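Local coordinates for CRISPR-associated endonuclease/helicase Cas3 (Thermus thermophilus HB8, PDB 3SK9), which cuts single-stranded DNA in CRISPR immunity through its metal-dependent N-terminal HD nuclease domain, the part given here, which precedes a helicase domain, at residues D134-G144 / V199-S207; E44-Y52 / E257-I265. One frame throughout, in Å; residues are numbered along the deposited sequence. Where two conformers were deposited one is given.

How the contacts relate
Contact 1 is nested, along the chain, inside the long loop closed by contact 2, and their centres lie 15 Å apart. Helix 196-213 joins them: V199, V202, M203 and A206 meet 134-144, whereas R201 and A204 reach the hairpin side, where A204 packs against E260 and R201 NH1 probably donates to F258 O at 2.8 Å. The same helix carries D210 of the divalent-metal site. Contact 1 is the nearer to that site, the A206 side chain lying about 4 Å from that of metal-binding H74; contact 2 lies farther off, with the F262 side chain about 11 Å from that of D210.

Contact 1: D134-G144 / V199-S207; sequences DLAAALGAHHG and VLRVMALAS
A138 and M203 mark the closest approach of the two backbones, their CA atoms 4.5 Å apart. Helix 134-138, the last turn of helix 129-138, runs roughly parallel to helix 199-207 at an angle of 26° between directions, with 8.9 Å between the axes. Past A138 the chain leaves the helix and loops back through H143 and G144 to touch the second helix again at M203.

No direct hydrogen bond crosses the interface, and where V199, V202 and A206 meet L135, A138 and L139 it is apolar. V199 holds CG1 anti to its own backbone N (chi1 175°), which directs this methyl at the first helix, over D134 O and to 3.7 Å from A138 CB, while CG2 lies against D134 CB. The small methyl of A138 touches both V199 CG1 and M203 CB. One turn on, V202 CG1 meets two leucines: L135 CD2, with the side chains crossing at about a right angle, and L139 CD2 at 3.9 Å. The same L139 methyl presses on A206 CB at 3.5 Å, tighter than usual for two carbons.

These helices belong to the all-helical HD domain of Cas3, and the A206 end of the contact leads to its divalent-metal site: the A206 side chain adjoins that of metal-binding H74, and V71 of helix 60-71 also packs on V202 and A206.

M203 fills the angle between helix and loop. With CG anti to the backbone N (chi1 -173°), this carbon comes up to A138 O and to 3.7 Å from G144 N; bends at chi2 and chi3 then set SD and CE by the H143 carbonyl. G144 has no side chain to stand in the way of CG. Between the end of helix 129-138 and the interior of the second helix lies a water, 2.9 Å from A138 O and 2.8 Å from M203 O, a donor to either carbonyl though not necessarily to both at once.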
loop_
_atom_site.group_PDB
_atom_site.type_symbol
_atom_site.label_atom_id
_atom_site.label_comp_id
_atom_site.label_asym_id
_atom_site.label_seq_id
_atom_site.Cartn_x
_atom_site.Cartn_y
_atom_site.Cartn_z
ATOM N N ASP A 134 -9.011 5.012 -10.604
ATOM C CA ASP A 134 -7.803 5.851 -10.573
ATOM C C ASP A 134 -6.885 5.472 -9.454
ATOM O O ASP A 134 -5.684 5.466 -9.630
ATOM C CB ASP A 134 -8.150 7.318 -10.447
ATOM C CG ASP A 134 -8.772 7.874 -11.717
ATOM O OD1 ASP A 134 -8.592 7.277 -12.804
ATOM O OD2 ASP A 134 -9.461 8.904 -11.627
ATOM N N LEU A 135 -7.422 5.190 -8.281
ATOM C CA LEU A 135 -6.538 4.814 -7.162
ATOM C C LEU A 135 -5.893 3.464 -7.458
ATOM O O LEU A 135 -4.737 3.204 -7.109
ATOM C CB LEU A 135 -7.316 4.675 -5.849
ATOM C CG LEU A 135 -7.650 6.033 -5.169
ATOM C CD1 LEU A 135 -8.715 5.854 -4.062
ATOM C CD2 LEU A 135 -6.375 6.654 -4.601
ATOM N N ALA A 136 -6.638 2.598 -8.128
ATOM C CA ALA A 136 -6.063 1.275 -8.465
ATOM C C ALA A 136 -4.812 1.430 -9.358
ATOM O O ALA A 136 -3.775 0.762 -9.148
ATOM C CB ALA A 136 -7.127 0.445 -9.170
ATOM N N ALA A 137 -4.897 2.297 -10.362
ATOM C CA ALA A 137 -3.712 2.632 -11.175
ATOM C C ALA A 137 -2.614 3.347 -10.392
ATOM O O ALA A 137 -1.437 3.101 -10.639
ATOM C CB ALA A 137 -4.090 3.480 -12.408
ATOM N N ALA A 138 -2.968 4.256 -9.471
ATOM C CA ALA A 138 -1.958 4.896 -8.600
ATOM C C ALA A 138 -1.087 3.879 -7.849
ATOM O O ALA A 138 0.100 4.109 -7.568
ATOM C CB ALA A 138 -2.664 5.858 -7.575
ATOM N N LEU A 139 -1.699 2.756 -7.475
ATOM C CA LEU A 139 -1.018 1.741 -6.656
ATOM C C LEU A 139 -0.476 0.614 -7.509
ATOM O O LEU A 139 0.011 -0.354 -6.980
ATOM C CB LEU A 139 -2.011 1.180 -5.598
ATOM C CG LEU A 139 -2.479 2.369 -4.692
ATOM C CD1 LEU A 139 -3.754 2.041 -3.924
ATOM C CD2 LEU A 139 -1.353 2.771 -3.726
ATOM N N GLY A 140 -0.523 0.772 -8.839
ATOM C CA GLY A 140 -0.140 -0.303 -9.756
ATOM C C GLY A 140 1.329 -0.308 -10.167
ATOM O O GLY A 140 2.189 0.227 -9.467
ATOM N N ALA A 141 1.592 -0.930 -11.320
ATOM C CA ALA A 141 2.970 -1.167 -11.796
ATOM C C ALA A 141 3.685 -0.009 -12.462
ATOM O O ALA A 141 4.903 -0.110 -12.685
ATOM C CB ALA A 141 2.961 -2.382 -12.786
ATOM N N HIS A 142 2.983 1.063 -12.853
ATOM C CA HIS A 142 3.641 2.034 -13.707
ATOM C C HIS A 142 3.435 3.439 -13.167
ATOM O O HIS A 142 3.093 4.330 -13.899
ATOM C CB HIS A 142 3.106 1.932 -15.149
ATOM C CG HIS A 142 3.073 0.525 -15.661
ATOM N ND1 HIS A 142 4.216 -0.209 -15.902
ATOM C CD2 HIS A 142 2.033 -0.289 -15.960
ATOM C CE1 HIS A 142 3.882 -1.412 -16.353
ATOM N NE2 HIS A 142 2.563 -1.486 -16.392
ATOM N N HIS A 143 3.607 3.576 -11.857
ATOM C CA HIS A 143 3.628 4.893 -11.223
ATOM C C HIS A 143 2.458 5.755 -11.649
ATOM O O HIS A 143 2.612 6.901 -12.080
ATOM C CB HIS A 143 4.963 5.541 -11.497
ATOM C CG HIS A 143 6.101 4.682 -11.063
ATOM N ND1 HIS A 143 6.390 4.457 -9.731
ATOM C CD2 HIS A 143 6.979 3.937 -11.772
ATOM C CE1 HIS A 143 7.422 3.636 -9.643
ATOM N NE2 HIS A 143 7.797 3.305 -10.866
ATOM N N GLY A 144 1.282 5.159 -11.494
ATOM C CA GLY A 144 0.023 5.823 -11.703
ATOM C C GLY A 144 -0.542 5.704 -13.110
ATOM O O GLY A 144 -1.684 6.031 -13.326
ATOM N N VAL A 199 -5.140 11.679 -6.196
ATOM C CA VAL A 199 -4.701 10.342 -6.598
ATOM C C VAL A 199 -3.190 10.291 -6.763
ATOM O O VAL A 199 -2.548 9.330 -6.355
ATOM C CB VAL A 199 -5.401 9.988 -7.936
ATOM C CG1 VAL A 199 -4.906 8.641 -8.527
ATOM C CG2 VAL A 199 -6.887 9.988 -7.692
ATOM N N LEU A 200 -2.628 11.333 -7.349
ATOM C CA LEU A 200 -1.173 11.407 -7.555
ATOM C C LEU A 200 -0.466 11.504 -6.170
ATOM O O LEU A 200 0.663 11.014 -6.003
ATOM C CB LEU A 200 -0.839 12.630 -8.430
ATOM C CG LEU A 200 -1.310 12.421 -9.916
ATOM C CD1 LEU A 200 -1.339 13.777 -10.716
ATOM C CD2 LEU A 200 -0.430 11.326 -10.596
ATOM N N ARG A 201 -1.082 12.203 -5.220
ATOM C CA ARG A 201 -0.495 12.260 -3.874
ATOM C C ARG A 201 -0.374 10.837 -3.301
ATOM O O ARG A 201 0.645 10.503 -2.681
ATOM C CB ARG A 201 -1.311 13.182 -2.930
ATOM C CG ARG A 201 -0.821 14.622 -2.957
ATOM C CD ARG A 201 -1.577 15.509 -1.932
ATOM N NE ARG A 201 -2.897 15.964 -2.376
ATOM C CZ ARG A 201 -3.070 16.954 -3.250
ATOM N NH1 ARG A 201 -2.016 17.562 -3.779
ATOM N NH2 ARG A 201 -4.278 17.371 -3.563
ATOM N N VAL A 202 -1.405 10.009 -3.477
ATOM C CA VAL A 202 -1.332 8.624 -2.985
ATOM C C VAL A 202 -0.293 7.803 -3.754
ATOM O O VAL A 202 0.428 6.953 -3.171
ATOM C CB VAL A 202 -2.721 7.956 -3.063
ATOM C CG1 VAL A 202 -2.624 6.409 -2.906
ATOM C CG2 VAL A 202 -3.678 8.600 -2.007
ATOM N N MET A 203 -0.241 8.015 -5.074
ATOM C CA MET A 203 0.756 7.349 -5.906
ATOM C C MET A 203 2.176 7.546 -5.386
ATOM O O MET A 203 2.910 6.575 -5.201
ATOM C CB MET A 203 0.657 7.887 -7.342
ATOM C CG MET A 203 1.533 7.155 -8.359
ATOM S SD MET A 203 3.262 7.695 -8.348
ATOM C CE MET A 203 3.062 9.404 -8.862
ATOM N N ALA A 204 2.559 8.819 -5.203
ATOM C CA ALA A 204 3.931 9.143 -4.781
ATOM C C ALA A 204 4.172 8.589 -3.362
ATOM O O ALA A 204 5.266 8.097 -3.040
ATOM C CB ALA A 204 4.130 10.676 -4.821
ATOM N N LEU A 205 3.153 8.690 -2.507
ATOM C CA LEU A 205 3.324 8.226 -1.118
ATOM C C LEU A 205 3.559 6.725 -1.119
ATOM O O LEU A 205 4.419 6.230 -0.388
ATOM C CB LEU A 205 2.081 8.556 -0.285
ATOM C CG LEU A 205 2.120 8.107 1.193
ATOM C CD1 LEU A 205 3.234 8.803 1.942
ATOM C CD2 LEU A 205 0.706 8.406 1.847
ATOM N N ALA A 206 2.794 5.994 -1.936
ATOM C CA ALA A 206 2.921 4.527 -1.968
ATOM C C ALA A 206 4.280 4.107 -2.529
ATOM O O ALA A 206 4.900 3.185 -1.990
ATOM C CB ALA A 206 1.791 3.877 -2.745
ATOM N N SER A 207 4.762 4.814 -3.558
ATOM C CA SER A 207 6.089 4.559 -4.099
ATOM C C SER A 207 7.212 4.689 -3.022
ATOM O O SER A 207 8.076 3.793 -2.824
ATOM C CB SER A 207 6.362 5.493 -5.263
ATOM O OG SER A 207 7.701 5.412 -5.636
HETATM O O HOH W 1 2.736 4.035 -6.429
#

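Contact 2: E44-Y52 / E257-I265; sequences EPPRTRALY and EFGELFPYI
E44, T48 and Y52 all grip the C-terminal beta hairpin, E44 from just before helix 46-56, T48 from its first turn and Y52 from one turn later. The hairpin strands 253-257 and 260-264 are joined by a type I' turn from E257 to E260. Three hydrogen bonds cross. L261 N donates to E44 OE1 over 2.9 Å, fairly straight, meeting the oxygen on its syn side but 20° out of the carboxylate plane. T48 OG1 gives its proton to G259 O at 2.8 Å, in the carbonyl plane, so a threonine in the first turn of the helix holds the turn of the hairpin. Y52 OH donates to E260 OE1 at 2.7 Å, on the syn lone pair; ring and carboxylate planes are 25° apart, and OE1 lies at the ring edge. E260 CG sits between its backbone N and carbonyl carbon (chi1 62°), with the chain extended beyond, which carries the carboxylate across to the phenol.

Apolar contacts fill in between these bonds. T48 CG2 lies 3.5 Å from E260 CB, the two side chains crossing at about a right angle. P45, at the N-cap position, sets CG 3.6 Å from L261 CD1. Apart from these pairs, L51 CD1 lies near the carbonyl oxygen of G259. Helix 196-213 also contacts Y52 and E260, with A204 against E260 and L205 against Y52, so the contact ties the hairpin to two helices of the HD domain.

The remaining approach is between oxygens: E44 OE2 comes to 2.6 Å from L261 O. So short a spacing suggests that buried E44 probably holds a proton and donates it to this carbonyl, although the geometry does not settle the matter; E260, with OE1 5.6 Å from E44 OE1, would be likely to promote such protonation.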
loop_
_atom_site.group_PDB
_atom_site.type_symbol
_atom_site.label_atom_id
_atom_site.label_comp_id
_atom_site.label_asym_id
_atom_site.label_seq_id
_atom_site.Cartn_x
_atom_site.Cartn_y
_atom_site.Cartn_z
ATOM N N GLU A 44 4.680 15.330 7.516
ATOM C CA GLU A 44 4.548 16.268 6.388
ATOM C C GLU A 44 4.109 17.655 6.899
ATOM O O GLU A 44 3.488 17.768 7.969
ATOM C CB GLU A 44 3.512 15.797 5.373
ATOM C CG GLU A 44 3.948 14.533 4.604
ATOM C CD GLU A 44 5.059 14.808 3.577
ATOM O OE1 GLU A 44 5.082 15.917 3.003
ATOM O OE2 GLU A 44 5.848 13.868 3.303
ATOM N N PRO A 45 4.390 18.700 6.132
ATOM C CA PRO A 45 3.909 20.030 6.572
ATOM C C PRO A 45 2.406 20.109 6.745
ATOM O O PRO A 45 1.652 19.389 6.086
ATOM C CB PRO A 45 4.394 20.989 5.480
ATOM C CG PRO A 45 5.560 20.257 4.807
ATOM C CD PRO A 45 5.258 18.772 4.938
ATOM N N PRO A 46 1.945 21.014 7.633
ATOM C CA PRO A 46 0.501 21.191 7.797
ATOM C C PRO A 46 -0.261 21.436 6.463
ATOM O O PRO A 46 -1.393 20.966 6.320
ATOM C CB PRO A 46 0.395 22.446 8.697
ATOM C CG PRO A 46 1.695 22.564 9.385
ATOM C CD PRO A 46 2.738 21.938 8.493
ATOM N N ARG A 47 0.307 22.228 5.556
ATOM C CA ARG A 47 -0.361 22.440 4.254
ATOM C C ARG A 47 -0.603 21.090 3.556
ATOM O O ARG A 47 -1.639 20.905 2.940
ATOM C CB ARG A 47 0.480 23.313 3.342
ATOM C CG ARG A 47 0.050 24.755 3.349
ATOM C CD ARG A 47 1.027 25.681 2.614
ATOM N NE ARG A 47 0.670 27.068 2.942
ATOM C CZ ARG A 47 0.903 27.623 4.129
ATOM N NH1 ARG A 47 1.509 26.910 5.111
ATOM N NH2 ARG A 47 0.525 28.884 4.341
ATOM N N THR A 48 0.362 20.172 3.639
ATOM C CA THR A 48 0.211 18.860 2.986
ATOM C C THR A 48 -0.901 18.057 3.649
ATOM O O THR A 48 -1.757 17.454 2.984
ATOM C CB THR A 48 1.548 18.078 3.008
ATOM O OG1 THR A 48 2.564 18.874 2.358
ATOM C CG2 THR A 48 1.390 16.677 2.335
ATOM N N ARG A 49 -0.904 18.026 4.977
ATOM C CA ARG A 49 -1.937 17.282 5.659
ATOM C C ARG A 49 -3.320 17.845 5.405
ATOM O O ARG A 49 -4.288 17.078 5.342
ATOM C CB ARG A 49 -1.636 17.218 7.159
ATOM C CG ARG A 49 -0.412 16.386 7.452
ATOM C CD ARG A 49 -0.228 16.140 8.940
ATOM N NE ARG A 49 0.854 16.986 9.394
ATOM C CZ ARG A 49 0.707 18.029 10.196
ATOM N NH1 ARG A 49 -0.484 18.339 10.690
ATOM N NH2 ARG A 49 1.766 18.756 10.506
ATOM N N ALA A 50 -3.435 19.167 5.277
ATOM C CA ALA A 50 -4.741 19.773 5.023
ATOM C C ALA A 50 -5.226 19.368 3.601
ATOM O O ALA A 50 -6.431 19.244 3.352
ATOM C CB ALA A 50 -4.675 21.329 5.145
ATOM N N LEU A 51 -4.283 19.229 2.668
ATOM C CA LEU A 51 -4.624 18.760 1.311
ATOM C C LEU A 51 -5.267 17.369 1.370
ATOM O O LEU A 51 -6.218 17.092 0.615
ATOM C CB LEU A 51 -3.374 18.714 0.435
ATOM C CG LEU A 51 -2.897 20.084 -0.086
ATOM C CD1 LEU A 51 -1.568 19.998 -0.859
ATOM C CD2 LEU A 51 -3.979 20.721 -0.963
ATOM N N TYR A 52 -4.700 16.447 2.185
ATOM C CA TYR A 52 -5.312 15.109 2.296
ATOM C C TYR A 52 -6.706 15.165 2.890
ATOM O O TYR A 52 -7.587 14.423 2.483
ATOM C CB TYR A 52 -4.449 14.174 3.159
ATOM C CG TYR A 52 -3.382 13.466 2.362
ATOM C CD1 TYR A 52 -3.615 12.191 1.831
ATOM C CD2 TYR A 52 -2.140 14.075 2.118
ATOM C CE1 TYR A 52 -2.619 11.521 1.110
ATOM C CE2 TYR A 52 -1.156 13.427 1.383
ATOM C CZ TYR A 52 -1.409 12.164 0.880
ATOM O OH TYR A 52 -0.418 11.498 0.169
ATOM N N GLU A 257 6.598 16.636 -4.713
ATOM C CA GLU A 257 5.702 15.984 -5.693
ATOM C C GLU A 257 4.260 16.274 -5.280
ATOM O O GLU A 257 3.867 15.916 -4.166
ATOM C CB GLU A 257 5.926 14.434 -5.693
ATOM C CG GLU A 257 7.337 13.995 -6.141
ATOM C CD GLU A 257 7.489 12.467 -6.312
ATOM O OE1 GLU A 257 8.238 11.851 -5.515
ATOM O OE2 GLU A 257 6.879 11.891 -7.248
ATOM N N PHE A 258 3.473 16.928 -6.132
ATOM C CA PHE A 258 2.023 17.055 -5.856
ATOM C C PHE A 258 1.730 17.586 -4.459
ATOM O O PHE A 258 0.750 17.177 -3.796
ATOM C CB PHE A 258 1.322 15.719 -6.068
ATOM C CG PHE A 258 1.846 14.978 -7.275
ATOM C CD1 PHE A 258 1.596 15.470 -8.556
ATOM C CD2 PHE A 258 2.605 13.813 -7.128
ATOM C CE1 PHE A 258 2.094 14.800 -9.679
ATOM C CE2 PHE A 258 3.126 13.138 -8.228
ATOM C CZ PHE A 258 2.872 13.619 -9.504
ATOM N N GLY A 259 2.496 18.583 -4.047
ATOM C CA GLY A 259 2.230 19.213 -2.762
ATOM C C GLY A 259 2.643 18.450 -1.514
ATOM O O GLY A 259 2.208 18.822 -0.402
ATOM N N GLU A 260 3.475 17.419 -1.662
ATOM C CA GLU A 260 4.051 16.701 -0.503
ATOM C C GLU A 260 5.545 16.540 -0.738
ATOM O O GLU A 260 6.057 16.810 -1.856
ATOM C CB GLU A 260 3.373 15.324 -0.271
ATOM C CG GLU A 260 3.543 14.337 -1.439
ATOM C CD GLU A 260 2.539 13.161 -1.419
ATOM O OE1 GLU A 260 1.713 13.064 -0.496
ATOM O OE2 GLU A 260 2.582 12.279 -2.321
ATOM N N LEU A 261 6.257 16.157 0.311
ATOM C CA LEU A 261 7.719 16.182 0.294
ATOM C C LEU A 261 8.300 14.841 0.710
ATOM O O LEU A 261 7.779 14.183 1.637
ATOM C CB LEU A 261 8.247 17.251 1.305
ATOM C CG LEU A 261 7.784 18.675 1.020
ATOM C CD1 LEU A 261 8.048 19.659 2.224
ATOM C CD2 LEU A 261 8.436 19.219 -0.267
ATOM N N PHE A 262 9.424 14.484 0.094
ATOM C CA PHE A 262 10.171 13.291 0.480
ATOM C C PHE A 262 11.659 13.624 0.458
ATOM O O PHE A 262 12.067 14.485 -0.295
ATOM C CB PHE A 262 9.915 12.154 -0.557
ATOM C CG PHE A 262 8.445 11.795 -0.704
ATOM C CD1 PHE A 262 7.795 11.064 0.265
ATOM C CD2 PHE A 262 7.722 12.217 -1.809
ATOM C CE1 PHE A 262 6.447 10.752 0.140
ATOM C CE2 PHE A 262 6.368 11.893 -1.919
ATOM C CZ PHE A 262 5.748 11.179 -0.947
ATOM N N PRO A 263 12.468 12.909 1.243
ATOM C CA PRO A 263 13.926 13.033 1.048
ATOM C C PRO A 263 14.384 12.561 -0.360
ATOM O O PRO A 263 13.911 11.525 -0.896
ATOM C CB PRO A 263 14.509 12.135 2.144
ATOM C CG PRO A 263 13.433 11.096 2.386
ATOM C CD PRO A 263 12.122 11.838 2.197
ATOM N N TYR A 264 15.251 13.365 -0.976
ATOM C CA TYR A 264 15.973 12.958 -2.184
ATOM C C TYR A 264 17.270 12.275 -1.751
ATOM O O TYR A 264 18.176 12.896 -1.167
ATOM C CB TYR A 264 16.228 14.170 -3.086
ATOM C CG TYR A 264 17.116 13.889 -4.284
ATOM C CD1 TYR A 264 16.617 13.241 -5.413
ATOM C CD2 TYR A 264 18.462 14.243 -4.266
ATOM C CE1 TYR A 264 17.444 12.971 -6.502
ATOM C CE2 TYR A 264 19.292 13.988 -5.349
ATOM C CZ TYR A 264 18.780 13.351 -6.463
ATOM O OH TYR A 264 19.621 13.120 -7.536
ATOM N N ILE A 265 17.334 10.978 -2.034
ATOM C CA ILE A 265 18.402 10.103 -1.550
ATOM C C ILE A 265 19.497 9.965 -2.612
ATOM O O ILE A 265 19.338 10.372 -3.770
ATOM C CB ILE A 265 17.834 8.691 -1.181
ATOM C CG1 ILE A 265 16.668 8.829 -0.204
ATOM C CG2 ILE A 265 18.912 7.782 -0.582
ATOM C CD1 ILE A 265 17.085 9.248 1.199
ATOM O OXT ILE A 265 20.576 9.450 -2.334
#